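PDB 6DGB: IS607 family transposase IS1535 from Mycobacterium tuberculosis, which probably binds transposon ends and exchanges DNA strands as an IS607-family serine recombinase, this chain being its C-terminal catalytic domain. Local coordinates for residues Arg7-Arg13 with Asp102-Asp107; Leu57-Arg63 with Leu85-Arg90; Arg63-His69 with Arg90-Asp96; Met108-Thr113 with Ala129-Val133. All blocks are in the same frame, centred on the assembly; numbering follows the deposited sequence.

Interaction 1: residues Arg7-Arg13 with Asp102-Asp107; sequences RVSSHDR and DDLVCD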
loop_
_atom_site.group_PDB
_atom_site.type_symbol
_atom_site.label_atom_id
_atom_site.label_comp_id
_atom_site.label_asym_id
_atom_site.label_seq_id
_atom_site.Cartn_x
_atom_site.Cartn_y
_atom_site.Cartn_z
ATOM N N ARG A 7 0.854 -14.469 -6.321
ATOM C CA ARG A 7 -0.137 -13.543 -6.882
ATOM C C ARG A 7 0.128 -13.209 -8.344
ATOM O O ARG A 7 1.275 -13.162 -8.793
ATOM C CB ARG A 7 -0.321 -12.248 -6.041
ATOM C CG ARG A 7 -1.611 -11.472 -6.385
ATOM C CD ARG A 7 -1.655 -10.040 -5.899
ATOM N NE ARG A 7 -0.391 -9.325 -6.060
ATOM C CZ ARG A 7 -0.031 -8.640 -7.141
ATOM N NH1 ARG A 7 -0.855 -8.540 -8.179
ATOM N NH2 ARG A 7 1.151 -8.038 -7.187
ATOM N N VAL A 8 -0.967 -12.963 -9.067
ATOM C CA VAL A 8 -1.011 -12.546 -10.458
ATOM C C VAL A 8 -2.199 -11.530 -10.653
ATOM O O VAL A 8 -3.216 -11.629 -9.956
ATOM C CB VAL A 8 -0.997 -13.814 -11.347
ATOM C CG1 VAL A 8 -2.131 -13.866 -12.357
ATOM C CG2 VAL A 8 0.365 -14.009 -12.000
ATOM N N SER A 9 -2.017 -10.513 -11.524
ATOM C CA SER A 9 -3.016 -9.453 -11.778
ATOM C C SER A 9 -4.262 -9.904 -12.546
ATOM O O SER A 9 -5.385 -9.627 -12.109
ATOM C CB SER A 9 -2.385 -8.260 -12.493
ATOM O OG SER A 9 -1.611 -7.471 -11.608
ATOM N N SER A 10 -4.059 -10.544 -13.709
ATOM C CA SER A 10 -5.131 -11.008 -14.587
ATOM C C SER A 10 -5.043 -12.504 -14.771
ATOM O O SER A 10 -3.932 -13.039 -14.793
ATOM C CB SER A 10 -5.029 -10.325 -15.951
ATOM O OG SER A 10 -5.768 -10.999 -16.958
ATOM N N HIS A 11 -6.196 -13.177 -15.002
ATOM C CA HIS A 11 -6.183 -14.620 -15.229
ATOM C C HIS A 11 -5.784 -14.952 -16.680
ATOM O O HIS A 11 -6.332 -15.862 -17.311
ATOM C CB HIS A 11 -7.479 -15.305 -14.776
ATOM C CG HIS A 11 -7.262 -16.737 -14.392
ATOM N ND1 HIS A 11 -6.648 -17.081 -13.196
ATOM C CD2 HIS A 11 -7.555 -17.871 -15.074
ATOM C CE1 HIS A 11 -6.598 -18.405 -13.182
ATOM N NE2 HIS A 11 -7.132 -18.928 -14.293
ATOM N N ASP A 12 -4.799 -14.188 -17.181
ATOM C CA ASP A 12 -4.115 -14.313 -18.461
ATOM C C ASP A 12 -2.665 -14.717 -18.117
ATOM O O ASP A 12 -2.038 -15.499 -18.842
ATOM C CB ASP A 12 -4.142 -12.977 -19.223
ATOM N N ARG A 13 -2.173 -14.234 -16.951
ATOM C CA ARG A 13 -0.826 -14.472 -16.425
ATOM C C ARG A 13 -0.690 -15.732 -15.544
ATOM O O ARG A 13 0.329 -15.881 -14.864
ATOM C CB ARG A 13 -0.331 -13.222 -15.673
ATOM C CG ARG A 13 0.149 -12.115 -16.581
ATOM C CD ARG A 13 0.588 -10.924 -15.771
ATOM N NE ARG A 13 0.476 -9.691 -16.542
ATOM C CZ ARG A 13 -0.559 -8.862 -16.478
ATOM N NH1 ARG A 13 -1.574 -9.117 -15.663
ATOM N NH2 ARG A 13 -0.586 -7.770 -17.230
ATOM N N ASP A 102 5.569 -9.446 -15.600
ATOM C CA ASP A 102 5.621 -8.044 -15.194
ATOM C C ASP A 102 4.251 -7.341 -15.367
ATOM O O ASP A 102 3.817 -7.057 -16.489
ATOM C CB ASP A 102 6.746 -7.330 -15.944
ATOM C CG ASP A 102 7.033 -5.964 -15.390
ATOM O OD1 ASP A 102 7.866 -5.868 -14.449
ATOM O OD2 ASP A 102 6.413 -4.987 -15.879
ATOM N N ASP A 103 3.577 -7.082 -14.230
ATOM C CA ASP A 103 2.221 -6.520 -14.124
ATOM C C ASP A 103 2.155 -4.984 -14.049
ATOM O O ASP A 103 1.055 -4.414 -14.061
ATOM C CB ASP A 103 1.554 -7.066 -12.836
ATOM C CG ASP A 103 1.498 -8.571 -12.606
ATOM O OD1 ASP A 103 1.984 -9.329 -13.469
ATOM O OD2 ASP A 103 0.965 -8.990 -11.557
ATOM N N LEU A 104 3.326 -4.338 -13.936
ATOM C CA LEU A 104 3.555 -2.916 -13.653
ATOM C C LEU A 104 2.774 -1.917 -14.525
ATOM O O LEU A 104 2.190 -0.980 -13.986
ATOM C CB LEU A 104 5.065 -2.653 -13.737
ATOM C CG LEU A 104 5.614 -1.353 -13.220
ATOM C CD1 LEU A 104 5.322 -1.174 -11.744
ATOM C CD2 LEU A 104 7.093 -1.315 -13.441
ATOM N N VAL A 105 2.790 -2.119 -15.852
ATOM C CA VAL A 105 2.105 -1.298 -16.857
ATOM C C VAL A 105 0.579 -1.402 -16.667
ATOM O O VAL A 105 -0.125 -0.391 -16.741
ATOM C CB VAL A 105 2.610 -1.613 -18.296
ATOM C CG1 VAL A 105 2.723 -3.123 -18.554
ATOM C CG2 VAL A 105 1.794 -0.899 -19.376
ATOM N N CYS A 106 0.088 -2.592 -16.314
ATOM C CA CYS A 106 -1.322 -2.802 -16.012
ATOM C C CYS A 106 -1.661 -2.161 -14.678
ATOM O O CYS A 106 -2.793 -1.712 -14.497
ATOM C CB CYS A 106 -1.682 -4.284 -16.046
ATOM S SG CYS A 106 -1.866 -4.942 -17.719
ATOM N N ASP A 107 -0.662 -2.070 -13.766
ATOM C CA ASP A 107 -0.810 -1.446 -12.446
ATOM C C ASP A 107 -0.760 0.076 -12.573
ATOM O O ASP A 107 -1.378 0.767 -11.766
ATOM C CB ASP A 107 0.203 -2.003 -11.408
ATOM C CG ASP A 107 -0.188 -3.337 -10.748
ATOM O OD1 ASP A 107 -1.204 -3.955 -11.171
ATOM O OD2 ASP A 107 0.524 -3.775 -9.835
#

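Interaction 2: residues Leu57-Arg63 with Leu85-Arg90; sequences LSDPDAR and LSAQGR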
loop_
_atom_site.group_PDB
_atom_site.type_symbol
_atom_site.label_atom_id
_atom_site.label_comp_id
_atom_site.label_asym_id
_atom_site.label_seq_id
_atom_site.Cartn_x
_atom_site.Cartn_y
_atom_site.Cartn_z
ATOM N N LEU A 57 -3.278 -12.526 6.494
ATOM C CA LEU A 57 -2.846 -11.470 7.407
ATOM C C LEU A 57 -3.642 -11.436 8.705
ATOM O O LEU A 57 -3.060 -11.174 9.757
ATOM C CB LEU A 57 -2.809 -10.092 6.740
ATOM C CG LEU A 57 -1.808 -9.922 5.598
ATOM C CD1 LEU A 57 -2.019 -8.597 4.872
ATOM C CD2 LEU A 57 -0.385 -10.154 6.048
ATOM N N SER A 58 -4.946 -11.748 8.653
ATOM C CA SER A 58 -5.786 -11.768 9.853
ATOM C C SER A 58 -5.594 -13.037 10.695
ATOM O O SER A 58 -6.021 -13.051 11.841
ATOM C CB SER A 58 -7.252 -11.551 9.501
ATOM O OG SER A 58 -7.737 -12.534 8.604
ATOM N N ASP A 59 -4.927 -14.089 10.150
ATOM C CA ASP A 59 -4.652 -15.323 10.891
ATOM C C ASP A 59 -3.339 -15.181 11.662
ATOM O O ASP A 59 -2.288 -15.123 11.033
ATOM C CB ASP A 59 -4.635 -16.561 9.968
ATOM C CG ASP A 59 -4.158 -17.844 10.637
ATOM O OD1 ASP A 59 -4.690 -18.186 11.731
ATOM O OD2 ASP A 59 -3.259 -18.511 10.067
ATOM N N PRO A 60 -3.369 -15.125 13.016
ATOM C CA PRO A 60 -2.111 -14.969 13.782
ATOM C C PRO A 60 -1.174 -16.172 13.726
ATOM O O PRO A 60 -0.011 -16.043 14.116
ATOM C CB PRO A 60 -2.584 -14.730 15.216
ATOM C CG PRO A 60 -4.045 -14.447 15.105
ATOM C CD PRO A 60 -4.536 -15.176 13.913
ATOM N N ASP A 61 -1.686 -17.337 13.268
ATOM C CA ASP A 61 -0.920 -18.573 13.128
ATOM C C ASP A 61 0.051 -18.518 11.945
ATOM O O ASP A 61 1.006 -19.302 11.937
ATOM C CB ASP A 61 -1.859 -19.782 12.953
ATOM C CG ASP A 61 -2.561 -20.265 14.204
ATOM O OD1 ASP A 61 -2.370 -19.636 15.278
ATOM O OD2 ASP A 61 -3.294 -21.276 14.115
ATOM N N ALA A 62 -0.222 -17.644 10.922
ATOM C CA ALA A 62 0.610 -17.466 9.721
ATOM C C ALA A 62 1.788 -16.589 10.145
ATOM O O ALA A 62 1.783 -15.369 9.930
ATOM C CB ALA A 62 -0.203 -16.817 8.600
ATOM N N ARG A 63 2.755 -17.214 10.856
ATOM C CA ARG A 63 3.933 -16.546 11.416
ATOM C C ARG A 63 4.908 -16.133 10.323
ATOM O O ARG A 63 5.539 -15.095 10.449
ATOM C CB ARG A 63 4.624 -17.431 12.471
ATOM C CG ARG A 63 5.454 -16.647 13.508
ATOM C CD ARG A 63 5.092 -16.993 14.937
ATOM N NE ARG A 63 3.690 -16.688 15.190
ATOM C CZ ARG A 63 3.250 -15.662 15.906
ATOM N NH1 ARG A 63 4.109 -14.836 16.489
ATOM N NH2 ARG A 63 1.949 -15.459 16.053
ATOM N N LEU A 85 3.129 -6.507 11.429
ATOM C CA LEU A 85 3.352 -7.941 11.681
ATOM C C LEU A 85 4.449 -8.191 12.720
ATOM O O LEU A 85 4.305 -9.078 13.570
ATOM C CB LEU A 85 3.671 -8.707 10.372
ATOM C CG LEU A 85 2.512 -8.884 9.428
ATOM C CD1 LEU A 85 2.966 -9.363 8.094
ATOM C CD2 LEU A 85 1.472 -9.802 10.001
ATOM N N SER A 86 5.552 -7.408 12.626
ATOM C CA SER A 86 6.678 -7.461 13.538
ATOM C C SER A 86 6.175 -7.386 14.979
ATOM O O SER A 86 6.544 -8.250 15.770
ATOM C CB SER A 86 7.662 -6.333 13.244
ATOM O OG SER A 86 7.254 -5.088 13.791
ATOM N N ALA A 87 5.261 -6.410 15.292
ATOM C CA ALA A 87 4.623 -6.237 16.612
ATOM C C ALA A 87 3.946 -7.548 17.170
ATOM O O ALA A 87 3.771 -7.683 18.390
ATOM C CB ALA A 87 3.611 -5.104 16.557
ATOM N N GLN A 88 3.596 -8.502 16.273
ATOM C CA GLN A 88 2.976 -9.763 16.642
ATOM C C GLN A 88 3.926 -10.961 16.418
ATOM O O GLN A 88 3.482 -12.105 16.444
ATOM C CB GLN A 88 1.641 -9.948 15.905
ATOM C CG GLN A 88 0.669 -10.815 16.705
ATOM C CD GLN A 88 -0.571 -11.279 15.979
ATOM O OE1 GLN A 88 -0.739 -11.096 14.766
ATOM N NE2 GLN A 88 -1.476 -11.898 16.731
ATOM N N GLY A 89 5.217 -10.676 16.222
ATOM C CA GLY A 89 6.279 -11.658 15.997
ATOM C C GLY A 89 6.139 -12.495 14.736
ATOM O O GLY A 89 6.643 -13.627 14.662
ATOM N N ARG A 90 5.436 -11.934 13.743
ATOM C CA ARG A 90 5.180 -12.531 12.435
ATOM C C ARG A 90 6.016 -11.765 11.400
ATOM O O ARG A 90 6.296 -10.565 11.594
ATOM C CB ARG A 90 3.677 -12.451 12.092
ATOM C CG ARG A 90 2.751 -13.148 13.096
ATOM C CD ARG A 90 1.305 -12.769 12.881
ATOM N NE ARG A 90 0.808 -13.254 11.598
ATOM C CZ ARG A 90 -0.228 -12.732 10.948
ATOM N NH1 ARG A 90 -0.901 -11.705 11.466
ATOM N NH2 ARG A 90 -0.602 -13.232 9.775
#

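Interaction 3: residues Arg63-His69 with Arg90-Asp96; sequences RVIVVEH and RRIVVAD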
loop_
_atom_site.group_PDB
_atom_site.type_symbol
_atom_site.label_atom_id
_atom_site.label_comp_id
_atom_site.label_asym_id
_atom_site.label_seq_id
_atom_site.Cartn_x
_atom_site.Cartn_y
_atom_site.Cartn_z
ATOM N N ARG A 63 2.755 -17.214 10.856
ATOM C CA ARG A 63 3.933 -16.546 11.416
ATOM C C ARG A 63 4.908 -16.133 10.323
ATOM O O ARG A 63 5.539 -15.095 10.449
ATOM C CB ARG A 63 4.624 -17.431 12.471
ATOM C CG ARG A 63 5.454 -16.647 13.508
ATOM C CD ARG A 63 5.092 -16.993 14.937
ATOM N NE ARG A 63 3.690 -16.688 15.190
ATOM C CZ ARG A 63 3.250 -15.662 15.906
ATOM N NH1 ARG A 63 4.109 -14.836 16.489
ATOM N NH2 ARG A 63 1.949 -15.459 16.053
ATOM N N VAL A 64 5.047 -16.948 9.272
ATOM C CA VAL A 64 5.954 -16.680 8.167
ATOM C C VAL A 64 5.156 -16.680 6.867
ATOM O O VAL A 64 4.425 -17.622 6.582
ATOM C CB VAL A 64 7.159 -17.665 8.194
ATOM C CG1 VAL A 64 7.854 -17.786 6.843
ATOM C CG2 VAL A 64 8.162 -17.249 9.254
ATOM N N ILE A 65 5.255 -15.590 6.126
ATOM C CA ILE A 65 4.578 -15.401 4.850
ATOM C C ILE A 65 5.665 -15.243 3.800
ATOM O O ILE A 65 6.386 -14.232 3.776
ATOM C CB ILE A 65 3.588 -14.198 4.888
ATOM C CG1 ILE A 65 2.482 -14.430 5.960
ATOM C CG2 ILE A 65 2.984 -13.946 3.488
ATOM C CD1 ILE A 65 1.727 -13.309 6.308
ATOM N N VAL A 66 5.782 -16.247 2.941
ATOM C CA VAL A 66 6.801 -16.306 1.903
ATOM C C VAL A 66 6.216 -15.897 0.541
ATOM O O VAL A 66 5.236 -16.485 0.063
ATOM C CB VAL A 66 7.527 -17.699 1.881
ATOM C CG1 VAL A 66 8.748 -17.699 0.965
ATOM C CG2 VAL A 66 7.925 -18.146 3.284
ATOM N N VAL A 67 6.841 -14.876 -0.068
ATOM C CA VAL A 67 6.554 -14.368 -1.422
ATOM C C VAL A 67 7.777 -14.510 -2.351
ATOM O O VAL A 67 8.905 -14.532 -1.855
ATOM C CB VAL A 67 6.042 -12.912 -1.424
ATOM C CG1 VAL A 67 4.569 -12.862 -1.081
ATOM C CG2 VAL A 67 6.881 -12.009 -0.526
ATOM N N GLU A 68 7.572 -14.526 -3.680
ATOM C CA GLU A 68 8.705 -14.607 -4.597
ATOM C C GLU A 68 9.421 -13.266 -4.598
ATOM O O GLU A 68 10.609 -13.222 -4.291
ATOM C CB GLU A 68 8.285 -15.035 -6.002
ATOM C CG GLU A 68 9.478 -15.230 -6.922
ATOM C CD GLU A 68 9.180 -15.550 -8.373
ATOM O OE1 GLU A 68 8.319 -14.867 -8.973
ATOM O OE2 GLU A 68 9.881 -16.421 -8.938
ATOM N N HIS A 69 8.697 -12.179 -4.900
ATOM C CA HIS A 69 9.235 -10.829 -4.861
ATOM C C HIS A 69 8.311 -10.104 -3.916
ATOM O O HIS A 69 7.194 -10.583 -3.677
ATOM C CB HIS A 69 9.192 -10.142 -6.246
ATOM C CG HIS A 69 9.961 -10.801 -7.364
ATOM N ND1 HIS A 69 11.103 -11.568 -7.129
ATOM C CD2 HIS A 69 9.741 -10.758 -8.702
ATOM C CE1 HIS A 69 11.513 -11.984 -8.320
ATOM N NE2 HIS A 69 10.722 -11.531 -9.296
ATOM N N ARG A 90 5.436 -11.934 13.743
ATOM C CA ARG A 90 5.180 -12.531 12.435
ATOM C C ARG A 90 6.016 -11.765 11.400
ATOM O O ARG A 90 6.296 -10.565 11.594
ATOM C CB ARG A 90 3.677 -12.451 12.092
ATOM C CG ARG A 90 2.751 -13.148 13.096
ATOM C CD ARG A 90 1.305 -12.769 12.881
ATOM N NE ARG A 90 0.808 -13.254 11.598
ATOM C CZ ARG A 90 -0.228 -12.732 10.948
ATOM N NH1 ARG A 90 -0.901 -11.705 11.466
ATOM N NH2 ARG A 90 -0.602 -13.232 9.775
ATOM N N ARG A 91 6.427 -12.446 10.310
ATOM C CA ARG A 91 7.262 -11.808 9.291
ATOM C C ARG A 91 7.000 -12.258 7.851
ATOM O O ARG A 91 6.431 -13.319 7.606
ATOM C CB ARG A 91 8.767 -11.949 9.630
ATOM C CG ARG A 91 9.304 -13.362 9.588
ATOM C CD ARG A 91 10.792 -13.400 9.867
ATOM N NE ARG A 91 11.300 -14.769 9.799
ATOM C CZ ARG A 91 11.265 -15.628 10.814
ATOM N NH1 ARG A 91 10.761 -15.258 11.991
ATOM N NH2 ARG A 91 11.730 -16.862 10.662
ATOM N N ILE A 92 7.448 -11.415 6.906
ATOM C CA ILE A 92 7.380 -11.621 5.463
ATOM C C ILE A 92 8.773 -12.015 4.978
ATOM O O ILE A 92 9.750 -11.290 5.213
ATOM C CB ILE A 92 6.849 -10.344 4.757
ATOM C CG1 ILE A 92 5.355 -10.162 5.034
ATOM C CG2 ILE A 92 7.127 -10.363 3.251
ATOM C CD1 ILE A 92 4.981 -8.906 5.290
ATOM N N VAL A 93 8.862 -13.166 4.293
ATOM C CA VAL A 93 10.128 -13.618 3.719
ATOM C C VAL A 93 10.058 -13.411 2.192
ATOM O O VAL A 93 9.013 -13.662 1.594
ATOM C CB VAL A 93 10.518 -15.061 4.147
ATOM C CG1 VAL A 93 11.889 -15.435 3.612
ATOM C CG2 VAL A 93 10.497 -15.212 5.661
ATOM N N VAL A 94 11.135 -12.869 1.588
ATOM C CA VAL A 94 11.234 -12.664 0.134
ATOM C C VAL A 94 12.266 -13.647 -0.409
ATOM O O VAL A 94 13.436 -13.587 -0.029
ATOM C CB VAL A 94 11.535 -11.198 -0.255
ATOM C CG1 VAL A 94 11.525 -11.030 -1.767
ATOM C CG2 VAL A 94 10.520 -10.255 0.384
ATOM N N ALA A 95 11.819 -14.574 -1.256
ATOM C CA ALA A 95 12.633 -15.665 -1.837
ATOM C C ALA A 95 13.588 -15.254 -2.964
ATOM O O ALA A 95 14.521 -16.006 -3.260
ATOM C CB ALA A 95 11.722 -16.792 -2.321
ATOM N N ASP A 96 13.338 -14.099 -3.605
ATOM C CA ASP A 96 14.123 -13.561 -4.723
ATOM C C ASP A 96 14.073 -12.019 -4.747
ATOM O O ASP A 96 12.991 -11.441 -4.618
ATOM C CB ASP A 96 13.572 -14.081 -6.078
ATOM C CG ASP A 96 14.245 -15.290 -6.719
ATOM O OD1 ASP A 96 15.349 -15.678 -6.257
ATOM O OD2 ASP A 96 13.678 -15.833 -7.709
#

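Interaction 4: residues Met108-Thr113 with Ala129-Val133; sequences MIEVLT and AMRAV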
loop_
_atom_site.group_PDB
_atom_site.type_symbol
_atom_site.label_atom_id
_atom_site.label_comp_id
_atom_site.label_asym_id
_atom_site.label_seq_id
_atom_site.Cartn_x
_atom_site.Cartn_y
_atom_site.Cartn_z
ATOM N N MET A 108 -0.083 0.591 -13.626
ATOM C CA MET A 108 0.030 2.024 -13.952
ATOM C C MET A 108 -1.357 2.529 -14.412
ATOM O O MET A 108 -1.770 3.634 -14.059
ATOM C CB MET A 108 1.075 2.223 -15.064
ATOM C CG MET A 108 1.872 3.506 -14.967
ATOM S SD MET A 108 3.562 3.393 -15.680
ATOM C CE MET A 108 3.207 3.471 -17.447
ATOM N N ILE A 109 -2.087 1.679 -15.170
ATOM C CA ILE A 109 -3.437 1.969 -15.656
ATOM C C ILE A 109 -4.448 1.925 -14.501
ATOM O O ILE A 109 -5.204 2.881 -14.377
ATOM C CB ILE A 109 -3.840 1.086 -16.872
ATOM C CG1 ILE A 109 -2.851 1.299 -18.044
ATOM C CG2 ILE A 109 -5.289 1.369 -17.316
ATOM C CD1 ILE A 109 -2.829 0.258 -19.079
ATOM N N GLU A 110 -4.474 0.862 -13.655
ATOM C CA GLU A 110 -5.442 0.799 -12.543
ATOM C C GLU A 110 -5.232 1.923 -11.506
ATOM O O GLU A 110 -6.217 2.378 -10.922
ATOM C CB GLU A 110 -5.544 -0.590 -11.880
ATOM C CG GLU A 110 -4.387 -1.008 -10.977
ATOM C CD GLU A 110 -4.234 -2.504 -10.721
ATOM O OE1 GLU A 110 -4.106 -3.276 -11.700
ATOM O OE2 GLU A 110 -4.173 -2.895 -9.533
ATOM N N VAL A 111 -3.983 2.426 -11.352
ATOM C CA VAL A 111 -3.642 3.552 -10.468
ATOM C C VAL A 111 -4.226 4.836 -11.047
ATOM O O VAL A 111 -4.966 5.539 -10.355
ATOM C CB VAL A 111 -2.100 3.674 -10.229
ATOM C CG1 VAL A 111 -1.688 5.085 -9.814
ATOM C CG2 VAL A 111 -1.620 2.674 -9.194
ATOM N N LEU A 112 -3.855 5.154 -12.295
ATOM C CA LEU A 112 -4.309 6.338 -12.996
ATOM C C LEU A 112 -5.821 6.357 -13.167
ATOM O O LEU A 112 -6.391 7.432 -13.029
ATOM C CB LEU A 112 -3.611 6.471 -14.350
ATOM C CG LEU A 112 -2.256 7.156 -14.367
ATOM C CD1 LEU A 112 -1.400 6.621 -15.516
ATOM C CD2 LEU A 112 -2.417 8.691 -14.450
ATOM N N THR A 113 -6.477 5.191 -13.401
ATOM C CA THR A 113 -7.938 5.134 -13.524
ATOM C C THR A 113 -8.586 5.652 -12.233
ATOM O O THR A 113 -9.343 6.620 -12.291
ATOM C CB THR A 113 -8.452 3.735 -13.935
ATOM O OG1 THR A 113 -7.931 3.405 -15.220
ATOM C CG2 THR A 113 -9.978 3.669 -14.011
ATOM N N ALA A 129 -6.628 7.507 -18.202
ATOM C CA ALA A 129 -5.498 6.687 -17.766
ATOM C C ALA A 129 -4.755 6.040 -18.947
ATOM O O ALA A 129 -3.532 5.920 -18.894
ATOM C CB ALA A 129 -5.989 5.599 -16.832
ATOM N N MET A 130 -5.492 5.617 -20.001
ATOM C CA MET A 130 -4.941 4.971 -21.204
ATOM C C MET A 130 -4.110 5.926 -22.059
ATOM O O MET A 130 -3.053 5.531 -22.541
ATOM C CB MET A 130 -6.055 4.354 -22.059
ATOM C CG MET A 130 -6.787 3.189 -21.407
ATOM S SD MET A 130 -5.785 1.769 -20.967
ATOM C CE MET A 130 -5.422 1.100 -22.607
ATOM N N ARG A 131 -4.597 7.163 -22.267
ATOM C CA ARG A 131 -3.890 8.197 -23.031
ATOM C C ARG A 131 -2.660 8.659 -22.235
ATOM O O ARG A 131 -1.648 9.046 -22.824
ATOM C CB ARG A 131 -4.781 9.417 -23.282
ATOM C CG ARG A 131 -6.017 9.201 -24.149
ATOM C CD ARG A 131 -6.941 10.425 -24.186
ATOM N NE ARG A 131 -6.977 11.144 -22.903
ATOM C CZ ARG A 131 -8.056 11.704 -22.353
ATOM N NH1 ARG A 131 -9.244 11.600 -22.942
ATOM N NH2 ARG A 131 -7.958 12.341 -21.189
ATOM N N ALA A 132 -2.767 8.637 -20.889
ATOM C CA ALA A 132 -1.713 9.029 -19.952
ATOM C C ALA A 132 -0.561 8.041 -19.960
ATOM O O ALA A 132 0.575 8.488 -20.112
ATOM C CB ALA A 132 -2.268 9.176 -18.544
ATOM N N VAL A 133 -0.842 6.708 -19.812
ATOM C CA VAL A 133 0.161 5.632 -19.838
ATOM C C VAL A 133 0.879 5.658 -21.192
ATOM O O VAL A 133 2.075 5.384 -21.269
ATOM C CB VAL A 133 -0.466 4.252 -19.464
ATOM C CG1 VAL A 133 0.276 3.069 -20.087
ATOM C CG2 VAL A 133 -0.545 4.100 -17.952
#

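Interaction 1: residues Arg7-Arg13 with Asp102-Asp107
The carboxylate of D103 joins R7 and R13 in a salt-bridge network of the serine recombinase catalytic domain and takes hydrogen bonds from S9, where the end of strand 3-8 faces the start of helix 104-120. S9 follows R7-V8 as in the family's Arg-Val-Ser motif, so it is probably the counterpart of the nucleophilic serine. The D103 side chain starts at CB, 3.4 Å from S9 OG. With CG anti to its carbonyl carbon (chi1 -54°), the carboxylate is carried between S9 and R13. OD2 accepts a hydrogen bond from S9 OG at 3.0 Å, the hydroxyl coming from above the carboxylate plane, 49° out of it. A weak bond from S9 N reaches the same oxygen, and R7 NH1 makes a long salt bridge to it at 3.9 Å. R72 also pairs with OD2, while R7 is further tied to the carbonyls of G43, D71 and R72. OD1 touches R13 CD and lies 3.4 Å from NE but well out of the guanidinium plane, so no N-H points at it and the NE-OD1 pairing is one of charge only. R13 slides past D103 in the opposite direction, its NH2 ending 3.1 Å from C106 SG, near the guanidinium plane.

Interaction 2: residues Leu57-Arg63 with Leu85-Arg90
R90, whose own N closes the Schellman motif on L85 O at the end of helix 78-86, plugs its guanidinium into the turn after helix 51-58; G89, with positive phi, is the C-prime residue of that motif. The main hydrogen bonds are from this one arginine to backbone carbonyls. R90 NH1 (2.8 Å, N-H...O 160°) and NH2 hold L57 O end-on. NE (2.9 Å) and NH2 take A62 O side-on. Both oxygens lie in the guanidinium plane, and the four bonds fix its rotation. A62 is the centre of an inverse gamma turn, and the chain's bend at chi3 (66°) turns the R90 group toward these carbonyls. A second arginine spans the same gap: R63 NH2 bonds P60 O in its own segment, and R63 NH1 weakly bonds Q88 O at 2.8 Å. Packing over the flat faces comes next. P60 CA and D59 C lie toward the rim of one face of the R90 guanidinium, L85 CD2 toward the rim of the opposite face. Apolar contact is modest, L57 CD2 meeting L85 CD1 at 4.0 Å where the two side chains cross at about a right angle. The two arginines also cross, R90 CG sitting over the centre of the R63 guanidinium, 3.8 Å from CZ.

Interaction 3: residues Arg63-His69 with Arg90-Asp96
V64 and R91 lie side by side and point the same way, V64 CG2 sitting over the centre of the R91 guanidinium, 3.8 Å from CZ. On this same face V66 runs alongside V93, CG2 to CB, while V64 CG1 crosses toward V93 CG2 at 3.9 Å; helix 14-30 packs here through L24 on V66 and W27 on V93. The other face carries I65, V67, I92 and V94. With V67 CG1 anti to the carbonyl carbon (chi1 -80°), CG2 falls between backbone N and carbonyl carbon, which brings it across to both I92 CG2 and V94 CG2, each 4.1 Å away. L73 covers V67 and I92, and I56 and L57 of helix 51-58 pack on I65. The two strands, 64-67 and 91-94, run parallel as neighbours in the sheet, joined in a beta-alpha-beta unit by helix 78-86. The donor N-H comes from each strand in turn: R91 N to R63 O, I65 N to R91 O, V93 N to I65 O, V67 N to V93 O and A95 N to V67 O. Past the strands the groups turn polar. H69 ND1 donates to D96 O at 3.1 Å from above its carbonyl plane, 60° out of it. The D96 carboxylate is poorly ordered, so its like-charge approach to E68 OE2 is uncertain; E68 OE1 is salt-bridged to R19.

Interaction 4: residues Met108-Thr113 with Ala129-Val133
V133 pushes its CG2 methyl among M108, I109 and L112, so that one branch carries much of the apolar packing between the helices. It lies 3.6 Å from I109 CG1, equally near L112 CD1, and 3.8 Å from M108 CB. The bend of M108 at chi3 (76°) brings its CE back against both V133 methyls. I109 crosses V133 at about a right angle, and its other branch, CG2, lies against the sulfur of M130 at 3.7 Å. The small A129 lets the backbones come nearest at L112, with CB to CB at 3.5 Å, and A132 CB touches the L112 methyls CD1 and CD2. These contacts join helix 104-120 to the C-terminal helix 125-135, which doubles back across it as the second of a steeply crossed pair of consecutive helices; the axes of 108-113 and 129-133 approach to 9.0 Å at 129°. M108 and L112 also pack on L112 of the second subunit, so these two residues serve both this contact and the dimer interface. No hydrogen bond joins the two segments. Within 108-113, T113 OG1, anti to its own carbonyl carbon (chi1 -62°), turns back along the helix and donates to I109 O at 2.9 Å from above the carbonyl plane. I109 O also takes the usual helical bond from T113 N, and A129 CB lies 3.3 Å from T113 OG1.

In the fold
From the N terminus, strand 3-8 leads into 7-13, and interaction 1 ties it to helix 104-120, closing a loop of 88 residues. Interactions 2 and 3 lie within that loop, closing 21 and 20 residues. They cross, their segments alternating along the chain, and share R63 and R90, which lead into the two parallel strands. Interaction 2 joins the ends of helices 51-58 and 78-86 just before strands 64-67 and 91-94, which interaction 3 pairs; L85 touches I92, and L57 touches I65. Interaction 4 follows in series, closing 15 residues between helices 104-120 and 125-135. Interactions 1, 2 and 4 all reach the second subunit; interaction 3 touches it only through R90.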